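Obg-like ATPase 1 (Schizosaccharomyces pombe, PDB 1NI3) hydrolyses ATP, and GTP less efficiently, with magnesium as cofactor, and negatively regulates the G2/M transition of the cell cycle. Local coordinates at residues E157-H162 with L219-A224; G165-T170 with E184-I189; M350-L355 with G382-W387. All coordinates share one frame; numbering follows the deposited sequence.

Interaction 1. Residues E157-H162 with L219-A224; sequences EFVEKH and LYLLTA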
loop_
_atom_site.group_PDB
_atom_site.type_symbol
_atom_site.label_atom_id
_atom_site.label_comp_id
_atom_site.label_asym_id
_atom_site.label_seq_id
_atom_site.Cartn_x
_atom_site.Cartn_y
_atom_site.Cartn_z
ATOM N N GLU A 157 -15.723 -18.545 -3.397
ATOM C CA GLU A 157 -17.172 -18.473 -3.424
ATOM C C GLU A 157 -17.600 -17.399 -4.415
ATOM O O GLU A 157 -18.401 -17.673 -5.297
ATOM C CB GLU A 157 -17.708 -18.177 -2.027
ATOM C CG GLU A 157 -17.731 -19.426 -1.141
ATOM C CD GLU A 157 -17.915 -19.112 0.335
ATOM O OE1 GLU A 157 -18.630 -18.137 0.666
ATOM O OE2 GLU A 157 -17.379 -19.875 1.165
ATOM N N PHE A 158 -17.049 -16.194 -4.297
ATOM C CA PHE A 158 -17.411 -15.128 -5.209
ATOM C C PHE A 158 -17.324 -15.568 -6.649
ATOM O O PHE A 158 -18.236 -15.348 -7.428
ATOM C CB PHE A 158 -16.508 -13.919 -5.023
ATOM C CG PHE A 158 -16.860 -12.779 -5.926
ATOM C CD1 PHE A 158 -17.805 -11.836 -5.537
ATOM C CD2 PHE A 158 -16.255 -12.647 -7.171
ATOM C CE1 PHE A 158 -18.147 -10.762 -6.378
ATOM C CE2 PHE A 158 -16.586 -11.579 -8.023
ATOM C CZ PHE A 158 -17.538 -10.632 -7.621
ATOM N N VAL A 159 -16.205 -16.177 -7.004
ATOM C CA VAL A 159 -16.013 -16.645 -8.367
ATOM C C VAL A 159 -17.108 -17.647 -8.706
ATOM O O VAL A 159 -17.832 -17.486 -9.691
ATOM C CB VAL A 159 -14.637 -17.313 -8.537
ATOM C CG1 VAL A 159 -14.512 -17.911 -9.924
ATOM C CG2 VAL A 159 -13.546 -16.279 -8.300
ATOM N N GLU A 160 -17.220 -18.682 -7.877
ATOM C CA GLU A 160 -18.230 -19.732 -8.050
ATOM C C GLU A 160 -19.570 -19.112 -8.459
ATOM O O GLU A 160 -20.144 -19.472 -9.491
ATOM C CB GLU A 160 -18.383 -20.507 -6.735
ATOM C CG GLU A 160 -19.340 -21.712 -6.769
ATOM C CD GLU A 160 -18.829 -22.866 -7.612
ATOM O OE1 GLU A 160 -19.272 -24.010 -7.366
ATOM O OE2 GLU A 160 -18.011 -22.631 -8.537
ATOM N N LYS A 161 -20.051 -18.175 -7.647
ATOM C CA LYS A 161 -21.314 -17.512 -7.915
ATOM C C LYS A 161 -21.264 -16.743 -9.216
ATOM O O LYS A 161 -22.095 -16.934 -10.101
ATOM C CB LYS A 161 -21.680 -16.583 -6.748
ATOM C CG LYS A 161 -23.075 -15.973 -6.837
ATOM C CD LYS A 161 -23.118 -14.811 -7.826
ATOM C CE LYS A 161 -24.532 -14.311 -8.118
ATOM N NZ LYS A 161 -24.510 -13.074 -8.972
ATOM N N HIS A 162 -20.283 -15.864 -9.338
ATOM C CA HIS A 162 -20.147 -15.066 -10.558
ATOM C C HIS A 162 -20.051 -15.980 -11.778
ATOM O O HIS A 162 -20.662 -15.717 -12.818
ATOM C CB HIS A 162 -18.902 -14.177 -10.472
ATOM C CG HIS A 162 -18.749 -13.248 -11.624
ATOM N ND1 HIS A 162 -18.356 -13.673 -12.871
ATOM C CD2 HIS A 162 -18.995 -11.918 -11.736
ATOM C CE1 HIS A 162 -18.370 -12.651 -13.707
ATOM N NE2 HIS A 162 -18.756 -11.575 -13.039
ATOM N N LEU A 219 -13.119 -8.321 -10.745
ATOM C CA LEU A 219 -13.714 -9.114 -9.678
ATOM C C LEU A 219 -13.384 -8.609 -8.279
ATOM O O LEU A 219 -13.905 -9.122 -7.283
ATOM C CB LEU A 219 -13.279 -10.570 -9.793
ATOM C CG LEU A 219 -13.533 -11.250 -11.137
ATOM C CD1 LEU A 219 -13.022 -12.673 -11.073
ATOM C CD2 LEU A 219 -15.012 -11.215 -11.464
ATOM N N TYR A 220 -12.517 -7.607 -8.212
ATOM C CA TYR A 220 -12.099 -7.017 -6.944
ATOM C C TYR A 220 -11.858 -8.067 -5.858
ATOM O O TYR A 220 -12.289 -7.914 -4.708
ATOM C CB TYR A 220 -13.145 -5.993 -6.490
ATOM C CG TYR A 220 -13.447 -4.985 -7.564
ATOM C CD1 TYR A 220 -14.252 -5.320 -8.640
ATOM C CD2 TYR A 220 -12.845 -3.722 -7.560
ATOM C CE1 TYR A 220 -14.448 -4.435 -9.684
ATOM C CE2 TYR A 220 -13.036 -2.830 -8.609
ATOM C CZ TYR A 220 -13.841 -3.197 -9.671
ATOM O OH TYR A 220 -14.038 -2.330 -10.720
ATOM N N LEU A 221 -11.147 -9.128 -6.224
ATOM C CA LEU A 221 -10.871 -10.213 -5.285
ATOM C C LEU A 221 -10.020 -9.777 -4.097
ATOM O O LEU A 221 -9.133 -8.941 -4.226
ATOM C CB LEU A 221 -10.174 -11.366 -6.011
ATOM C CG LEU A 221 -10.941 -11.946 -7.199
ATOM C CD1 LEU A 221 -10.148 -13.069 -7.834
ATOM C CD2 LEU A 221 -12.291 -12.445 -6.726
ATOM N N LEU A 222 -10.307 -10.351 -2.940
ATOM C CA LEU A 222 -9.569 -10.042 -1.733
ATOM C C LEU A 222 -8.119 -10.458 -1.932
ATOM O O LEU A 222 -7.173 -9.720 -1.636
ATOM C CB LEU A 222 -10.154 -10.821 -0.555
ATOM C CG LEU A 222 -11.297 -10.141 0.192
ATOM C CD1 LEU A 222 -12.141 -11.171 0.907
ATOM C CD2 LEU A 222 -10.723 -9.127 1.171
ATOM N N THR A 223 -7.980 -11.658 -2.475
ATOM C CA THR A 223 -6.700 -12.303 -2.734
ATOM C C THR A 223 -5.897 -11.695 -3.908
ATOM O O THR A 223 -4.870 -12.249 -4.325
ATOM C CB THR A 223 -6.960 -13.820 -2.951
ATOM O OG1 THR A 223 -5.847 -14.583 -2.489
ATOM C CG2 THR A 223 -7.234 -14.131 -4.412
ATOM N N ALA A 224 -6.364 -10.553 -4.416
ATOM C CA ALA A 224 -5.699 -9.840 -5.494
ATOM C C ALA A 224 -4.806 -8.748 -4.918
ATOM O O ALA A 224 -3.765 -8.447 -5.465
ATOM C CB ALA A 224 -6.737 -9.226 -6.427
#

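Interaction 2. Residues G165-T170 with E184-I189; sequences GLRKIT and EEQAII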
loop_
_atom_site.group_PDB
_atom_site.type_symbol
_atom_site.label_atom_id
_atom_site.label_comp_id
_atom_site.label_asym_id
_atom_site.label_seq_id
_atom_site.Cartn_x
_atom_site.Cartn_y
_atom_site.Cartn_z
ATOM N N GLY A 165 -23.223 -17.243 -12.743
ATOM C CA GLY A 165 -23.980 -16.258 -13.497
ATOM C C GLY A 165 -23.690 -16.245 -14.986
ATOM O O GLY A 165 -24.589 -16.042 -15.810
ATOM N N LEU A 166 -22.429 -16.463 -15.337
ATOM C CA LEU A 166 -22.023 -16.476 -16.734
ATOM C C LEU A 166 -22.439 -17.749 -17.459
ATOM O O LEU A 166 -22.514 -17.763 -18.682
ATOM C CB LEU A 166 -20.509 -16.293 -16.849
ATOM C CG LEU A 166 -19.969 -14.896 -16.549
ATOM C CD1 LEU A 166 -18.456 -14.928 -16.657
ATOM C CD2 LEU A 166 -20.555 -13.883 -17.523
ATOM N N ARG A 167 -22.700 -18.818 -16.714
ATOM C CA ARG A 167 -23.110 -20.070 -17.343
ATOM C C ARG A 167 -24.510 -19.896 -17.928
ATOM O O ARG A 167 -24.889 -20.565 -18.895
ATOM C CB ARG A 167 -23.101 -21.213 -16.329
ATOM C CG ARG A 167 -21.736 -21.474 -15.715
ATOM C CD ARG A 167 -21.854 -22.387 -14.501
ATOM N NE ARG A 167 -20.628 -22.396 -13.705
ATOM C CZ ARG A 167 -20.542 -22.892 -12.473
ATOM N NH1 ARG A 167 -21.614 -23.419 -11.891
ATOM N NH2 ARG A 167 -19.387 -22.862 -11.817
ATOM N N LYS A 168 -25.277 -18.986 -17.332
ATOM C CA LYS A 168 -26.630 -18.694 -17.800
ATOM C C LYS A 168 -26.564 -18.271 -19.269
ATOM O O LYS A 168 -26.825 -19.075 -20.172
ATOM C CB LYS A 168 -27.252 -17.565 -16.970
ATOM C CG LYS A 168 -27.549 -17.920 -15.522
ATOM C CD LYS A 168 -28.155 -16.741 -14.789
ATOM C CE LYS A 168 -28.670 -17.150 -13.425
ATOM N NZ LYS A 168 -29.680 -18.232 -13.548
ATOM N N ILE A 169 -26.208 -17.008 -19.500
ATOM C CA ILE A 169 -26.108 -16.463 -20.847
ATOM C C ILE A 169 -25.007 -17.150 -21.649
ATOM O O ILE A 169 -24.003 -16.525 -21.977
ATOM C CB ILE A 169 -25.790 -14.943 -20.821
ATOM C CG1 ILE A 169 -26.561 -14.249 -19.687
ATOM C CG2 ILE A 169 -26.128 -14.317 -22.176
ATOM C CD1 ILE A 169 -25.903 -14.382 -18.319
ATOM N N THR A 170 -25.185 -18.432 -21.951
ATOM C CA THR A 170 -24.197 -19.181 -22.737
ATOM C C THR A 170 -24.911 -20.246 -23.573
ATOM O O THR A 170 -24.273 -21.119 -24.177
ATOM C CB THR A 170 -23.137 -19.871 -21.842
ATOM O OG1 THR A 170 -22.617 -18.923 -20.906
ATOM C CG2 THR A 170 -21.980 -20.394 -22.690
ATOM N N GLU A 184 -14.994 -16.873 -23.767
ATOM C CA GLU A 184 -13.563 -16.796 -23.486
ATOM C C GLU A 184 -13.398 -16.321 -22.042
ATOM O O GLU A 184 -12.504 -16.768 -21.329
ATOM C CB GLU A 184 -12.886 -15.802 -24.443
ATOM C CG GLU A 184 -11.377 -15.611 -24.221
ATOM C CD GLU A 184 -10.975 -14.151 -23.998
ATOM O OE1 GLU A 184 -9.757 -13.859 -23.938
ATOM O OE2 GLU A 184 -11.877 -13.296 -23.869
ATOM N N GLU A 185 -14.282 -15.419 -21.622
ATOM C CA GLU A 185 -14.254 -14.866 -20.273
ATOM C C GLU A 185 -14.558 -15.954 -19.250
ATOM O O GLU A 185 -13.939 -16.026 -18.186
ATOM C CB GLU A 185 -15.293 -13.752 -20.139
ATOM C CG GLU A 185 -15.039 -12.821 -18.961
ATOM C CD GLU A 185 -16.206 -11.900 -18.659
ATOM O OE1 GLU A 185 -16.817 -11.385 -19.618
ATOM O OE2 GLU A 185 -16.501 -11.674 -17.463
ATOM N N GLN A 186 -15.531 -16.794 -19.583
ATOM C CA GLN A 186 -15.940 -17.883 -18.710
ATOM C C GLN A 186 -14.808 -18.895 -18.579
ATOM O O GLN A 186 -14.592 -19.459 -17.510
ATOM C CB GLN A 186 -17.201 -18.554 -19.274
ATOM C CG GLN A 186 -17.806 -19.621 -18.371
ATOM C CD GLN A 186 -19.302 -19.803 -18.593
ATOM O OE1 GLN A 186 -19.924 -20.684 -18.002
ATOM N NE2 GLN A 186 -19.889 -18.954 -19.430
ATOM N N ALA A 187 -14.077 -19.118 -19.664
ATOM C CA ALA A 187 -12.972 -20.064 -19.629
ATOM C C ALA A 187 -11.890 -19.545 -18.676
ATOM O O ALA A 187 -11.230 -20.327 -17.980
ATOM C CB ALA A 187 -12.395 -20.248 -21.016
ATOM N N ILE A 188 -11.722 -18.223 -18.649
ATOM C CA ILE A 188 -10.735 -17.571 -17.802
ATOM C C ILE A 188 -11.208 -17.567 -16.353
ATOM O O ILE A 188 -10.458 -17.944 -15.451
ATOM C CB ILE A 188 -10.501 -16.133 -18.274
ATOM C CG1 ILE A 188 -9.936 -16.171 -19.692
ATOM C CG2 ILE A 188 -9.573 -15.399 -17.310
ATOM C CD1 ILE A 188 -9.746 -14.821 -20.331
ATOM N N ILE A 189 -12.446 -17.137 -16.125
ATOM C CA ILE A 189 -12.964 -17.132 -14.772
ATOM C C ILE A 189 -12.786 -18.538 -14.216
ATOM O O ILE A 189 -12.536 -18.725 -13.024
ATOM C CB ILE A 189 -14.461 -16.756 -14.731
ATOM C CG1 ILE A 189 -14.615 -15.248 -14.559
ATOM C CG2 ILE A 189 -15.157 -17.497 -13.582
ATOM C CD1 ILE A 189 -14.007 -14.446 -15.650
#

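Interaction 3. Residues M350-L355 with G382-W387; sequences MHYQDL and GDIAHW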
loop_
_atom_site.group_PDB
_atom_site.type_symbol
_atom_site.label_atom_id
_atom_site.label_comp_id
_atom_site.label_asym_id
_atom_site.label_seq_id
_atom_site.Cartn_x
_atom_site.Cartn_y
_atom_site.Cartn_z
HETATM N N MSE A 350 11.755 19.001 -14.989
HETATM C CA MSE A 350 13.122 19.221 -14.564
HETATM C C MSE A 350 13.486 18.041 -13.651
HETATM O O MSE A 350 13.268 18.083 -12.443
HETATM C CB MSE A 350 13.172 20.582 -13.855
HETATM C CG MSE A 350 14.534 21.068 -13.409
HETATM SE SE MSE A 350 14.539 22.949 -12.832
HETATM C CE MSE A 350 12.730 23.142 -12.152
ATOM N N HIS A 351 14.011 16.977 -14.260
ATOM C CA HIS A 351 14.392 15.760 -13.542
ATOM C C HIS A 351 15.134 16.076 -12.264
ATOM O O HIS A 351 16.079 16.859 -12.262
ATOM C CB HIS A 351 15.257 14.846 -14.421
ATOM C CG HIS A 351 14.539 14.312 -15.617
ATOM N ND1 HIS A 351 13.216 14.580 -15.877
ATOM C CD2 HIS A 351 14.964 13.508 -16.632
ATOM C CE1 HIS A 351 12.850 13.973 -16.993
ATOM N NE2 HIS A 351 13.898 13.317 -17.467
ATOM N N TYR A 352 14.708 15.445 -11.176
ATOM C CA TYR A 352 15.317 15.674 -9.877
ATOM C C TYR A 352 16.843 15.668 -9.942
ATOM O O TYR A 352 17.498 16.554 -9.380
ATOM C CB TYR A 352 14.849 14.616 -8.884
ATOM C CG TYR A 352 15.505 14.757 -7.542
ATOM C CD1 TYR A 352 15.184 15.816 -6.685
ATOM C CD2 TYR A 352 16.487 13.856 -7.140
ATOM C CE1 TYR A 352 15.835 15.970 -5.454
ATOM C CE2 TYR A 352 17.139 14.004 -5.922
ATOM C CZ TYR A 352 16.808 15.064 -5.082
ATOM O OH TYR A 352 17.476 15.211 -3.885
ATOM N N GLN A 353 17.406 14.688 -10.643
ATOM C CA GLN A 353 18.856 14.587 -10.744
ATOM C C GLN A 353 19.519 15.844 -11.305
ATOM O O GLN A 353 20.566 16.273 -10.819
ATOM C CB GLN A 353 19.239 13.380 -11.600
ATOM C CG GLN A 353 20.691 12.975 -11.436
ATOM C CD GLN A 353 21.071 12.840 -9.976
ATOM O OE1 GLN A 353 21.468 13.815 -9.339
ATOM N NE2 GLN A 353 20.936 11.635 -9.432
ATOM N N ASP A 354 18.912 16.435 -12.328
ATOM C CA ASP A 354 19.481 17.633 -12.919
ATOM C C ASP A 354 19.390 18.779 -11.920
ATOM O O ASP A 354 20.398 19.422 -11.610
ATOM C CB ASP A 354 18.750 17.996 -14.207
ATOM C CG ASP A 354 18.791 16.883 -15.220
ATOM O OD1 ASP A 354 19.830 16.170 -15.262
ATOM O OD2 ASP A 354 17.795 16.721 -15.973
ATOM N N LEU A 355 18.188 19.033 -11.410
ATOM C CA LEU A 355 18.001 20.101 -10.449
ATOM C C LEU A 355 18.914 19.895 -9.257
ATOM O O LEU A 355 19.493 20.849 -8.751
ATOM C CB LEU A 355 16.547 20.153 -9.979
ATOM C CG LEU A 355 16.230 21.343 -9.064
ATOM C CD1 LEU A 355 16.420 22.639 -9.826
ATOM C CD2 LEU A 355 14.803 21.250 -8.562
ATOM N N GLY A 382 10.204 11.752 -9.081
ATOM C CA GLY A 382 11.051 12.837 -8.633
ATOM C C GLY A 382 10.967 14.070 -9.502
ATOM O O GLY A 382 11.361 15.158 -9.093
ATOM N N ASP A 383 10.445 13.907 -10.709
ATOM C CA ASP A 383 10.336 15.030 -11.630
ATOM C C ASP A 383 9.775 16.304 -10.975
ATOM O O ASP A 383 8.824 16.258 -10.185
ATOM C CB ASP A 383 9.468 14.640 -12.834
ATOM C CG ASP A 383 10.278 14.012 -13.962
ATOM O OD1 ASP A 383 11.507 13.814 -13.782
ATOM O OD2 ASP A 383 9.691 13.726 -15.033
ATOM N N ILE A 384 10.388 17.442 -11.291
ATOM C CA ILE A 384 9.931 18.732 -10.788
ATOM C C ILE A 384 9.262 19.342 -12.001
ATOM O O ILE A 384 9.932 19.684 -12.974
ATOM C CB ILE A 384 11.094 19.659 -10.359
ATOM C CG1 ILE A 384 11.756 19.142 -9.080
ATOM C CG2 ILE A 384 10.555 21.062 -10.102
ATOM C CD1 ILE A 384 12.472 17.831 -9.251
ATOM N N ALA A 385 7.942 19.461 -11.954
ATOM C CA ALA A 385 7.212 19.993 -13.087
ATOM C C ALA A 385 6.544 21.326 -12.841
ATOM O O ALA A 385 6.389 21.766 -11.704
ATOM C CB ALA A 385 6.179 18.977 -13.555
ATOM N N HIS A 386 6.155 21.969 -13.938
ATOM C CA HIS A 386 5.485 23.262 -13.893
ATOM C C HIS A 386 4.537 23.426 -15.088
ATOM O O HIS A 386 4.966 23.424 -16.241
ATOM C CB HIS A 386 6.518 24.395 -13.879
ATOM C CG HIS A 386 5.985 25.696 -14.391
ATOM N ND1 HIS A 386 6.034 26.042 -15.721
ATOM C CD2 HIS A 386 5.323 26.693 -13.758
ATOM C CE1 HIS A 386 5.421 27.205 -15.891
ATOM N NE2 HIS A 386 4.983 27.619 -14.720
ATOM N N TRP A 387 3.249 23.573 -14.791
ATOM C CA TRP A 387 2.224 23.736 -15.815
ATOM C C TRP A 387 1.827 25.206 -15.899
ATOM O O TRP A 387 1.980 25.944 -14.920
ATOM C CB TRP A 387 0.974 22.910 -15.476
ATOM C CG TRP A 387 1.228 21.656 -14.677
ATOM C CD1 TRP A 387 0.862 21.423 -13.383
ATOM C CD2 TRP A 387 1.938 20.485 -15.113
ATOM N NE1 TRP A 387 1.303 20.180 -12.984
ATOM C CE2 TRP A 387 1.960 19.584 -14.025
ATOM C CE3 TRP A 387 2.554 20.113 -16.314
ATOM C CZ2 TRP A 387 2.578 18.329 -14.104
ATOM C CZ3 TRP A 387 3.171 18.862 -16.392
ATOM C CH2 TRP A 387 3.175 17.986 -15.289
HETATM O O HOH W 1 13.092 13.103 -11.906
#

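Interaction 1. Residues E157-H162 with L219-A224
Phe158 of helix 140-168 packs against Leu219 and Leu221, and His162, one turn on, against Leu219, where the loop after helix 210-217 meets the flank of the long antiparallel helical arm characteristic of YchF/OLA1 proteins. Phe158 has CG anti to its own backbone N (chi1 -179°), a setting that swings the ring across to the leucines. Leu219 CD2 meets this ring at its edge, in plane, 3.8 Å from Phe158 CE2. Leu221 comes in obliquely, its CD2 4.0 Å from Phe158 CD2. Branched leucine tips suit the task, because each offers a methyl to the broad aromatic side chain. Val159 CG2 approaches Leu221 CD2 at 4.3 Å, and this compact residue also touches Tyr193 and Leu196 of helix 179-199, so it lies between the loop and that helix. With an alanine in place of Phe158, a gap would probably open beside the methyls of Leu219 and Leu221, and Leu221 would lose its aromatic partner. Asp155, earlier on the same helix, accepts the backbone N-H groups of Leu222 and Thr223. His162 turns a face to Leu219 in a CH-pi contact, CD2 of the leucine standing 4.0 Å from the imidazole centroid and 9° off its normal.

Interaction 2. Residues G165-T170 with E184-I189
Gln186 of helix 179-199 reaches over to Leu166, Arg167 and Thr170, near the point where helix 140-168 gives way to the loop of the helical hairpin. Its chain leaves CB with CG anti to the backbone N (chi1 -174°) and stays extended beyond, so that CB and CG span the space between the helices and bring the amide to the other backbone; Leu163, one turn back on the first helix, also touches this side chain. Gln186 CD lies 3.8 Å from Leu166 O. From there the amide divides its two ends. OE1 lies against the aliphatic root of Arg167, nearest to Arg167 CG at 3.0 Å, while the guanidinium extends away to a long, weak ion pair with Glu160. NE2 donates to Thr170 OG1 at 3.1 Å with an N-H...O angle of 152°, the hydroxyl lying close to the amide plane. It makes a second, weak bond to Leu166 O at 3.0 Å, bent to 127°. Beside the amide, Leu166 supplies the apolar part: its CD1 comes 4.4 Å from Ile189 CG1 and 3.9 Å from Glu185 OE2, which belongs to a side chain crossing it at about a right angle. Thr170 has left the helical path after an inverse gamma turn centred on Ile169, and its backbone N no longer lies within bonding distance of Leu166 O. The Gln186 amide may partly take the place of that usual i+4 donor, through its weak bond. A neutral side chain with two N-H bonds suits this place: it can reach a hydroxyl and, more weakly, a carbonyl, joining the two arms of the hairpin near its tip without bringing a net charge.

Interaction 3. Residues M350-L355 with G382-W387
Met350, a selenomethionine in this structure, pairs with Ile384 as an antiparallel hydrogen-bonded pair. Ile384 N donates to Met350 O at 3.2 Å, whereas the return bond from Met350 N to Ile384 O is weak, bent to 120°. The two side chains share a face of the sheet, and the flexible Met350 chain, bent at chi3, sets its CE 3.6 Å from Ile384 CG2. His351 follows at the N-cap position of helix 352-358. Its ring lies alongside the Asp383 carboxylate, pointing the same way with planes 12° apart, and ND1 is 2.8 Å from Asp383 OD1; the other oxygen, OD2, accepts from the Tyr377 hydroxyl. Tyr352 opens the helix, where N-H groups have no preceding turn to bond to: a water accepts from Tyr352 N at 2.9 Å and donates to Asp383 OD1. Tyr352 CB also comes 3.5 Å from Gly382 O. Glycine suits position 382, since a CB there would crowd Tyr352 CB and, at this positive phi, the preceding carbonyl. Leu355, one turn into the helix, crosses Ile384 at about a right angle, CD2 3.7 Å from Ile384 CG1, and reaches Leu73 of helix 68-77 too. A helix leaving the central strand of a small antiparallel sheet, packed on strand 384-386, whose Ala385 backbone also bonds to Phe311 of strand 307-312, belongs here to the C-terminal TGS domain, a module with the ubiquitin-like beta-grasp fold.

From the N terminus, the first segment met is 157-162, and interaction 1 closes only after the chain has run out along the arm, back through helix 179-199 and through helix 210-217, tying helix 140-168 to the loop before strand 227-232. Interaction 2 is nested inside that loop: it joins 165-170 to 184-189 and closes the short turn-back of the hairpin. The two share helix 140-168 and touch where Val159 CG1 packs 3.7 Å from Ile189 CG2. Interaction 3 comes later, in series, tying helix 352-358 and the end of strand 346-350 to strand 384-386 within the TGS domain. Its centre is about 41 Å from that of interaction 1, across the chain's centre.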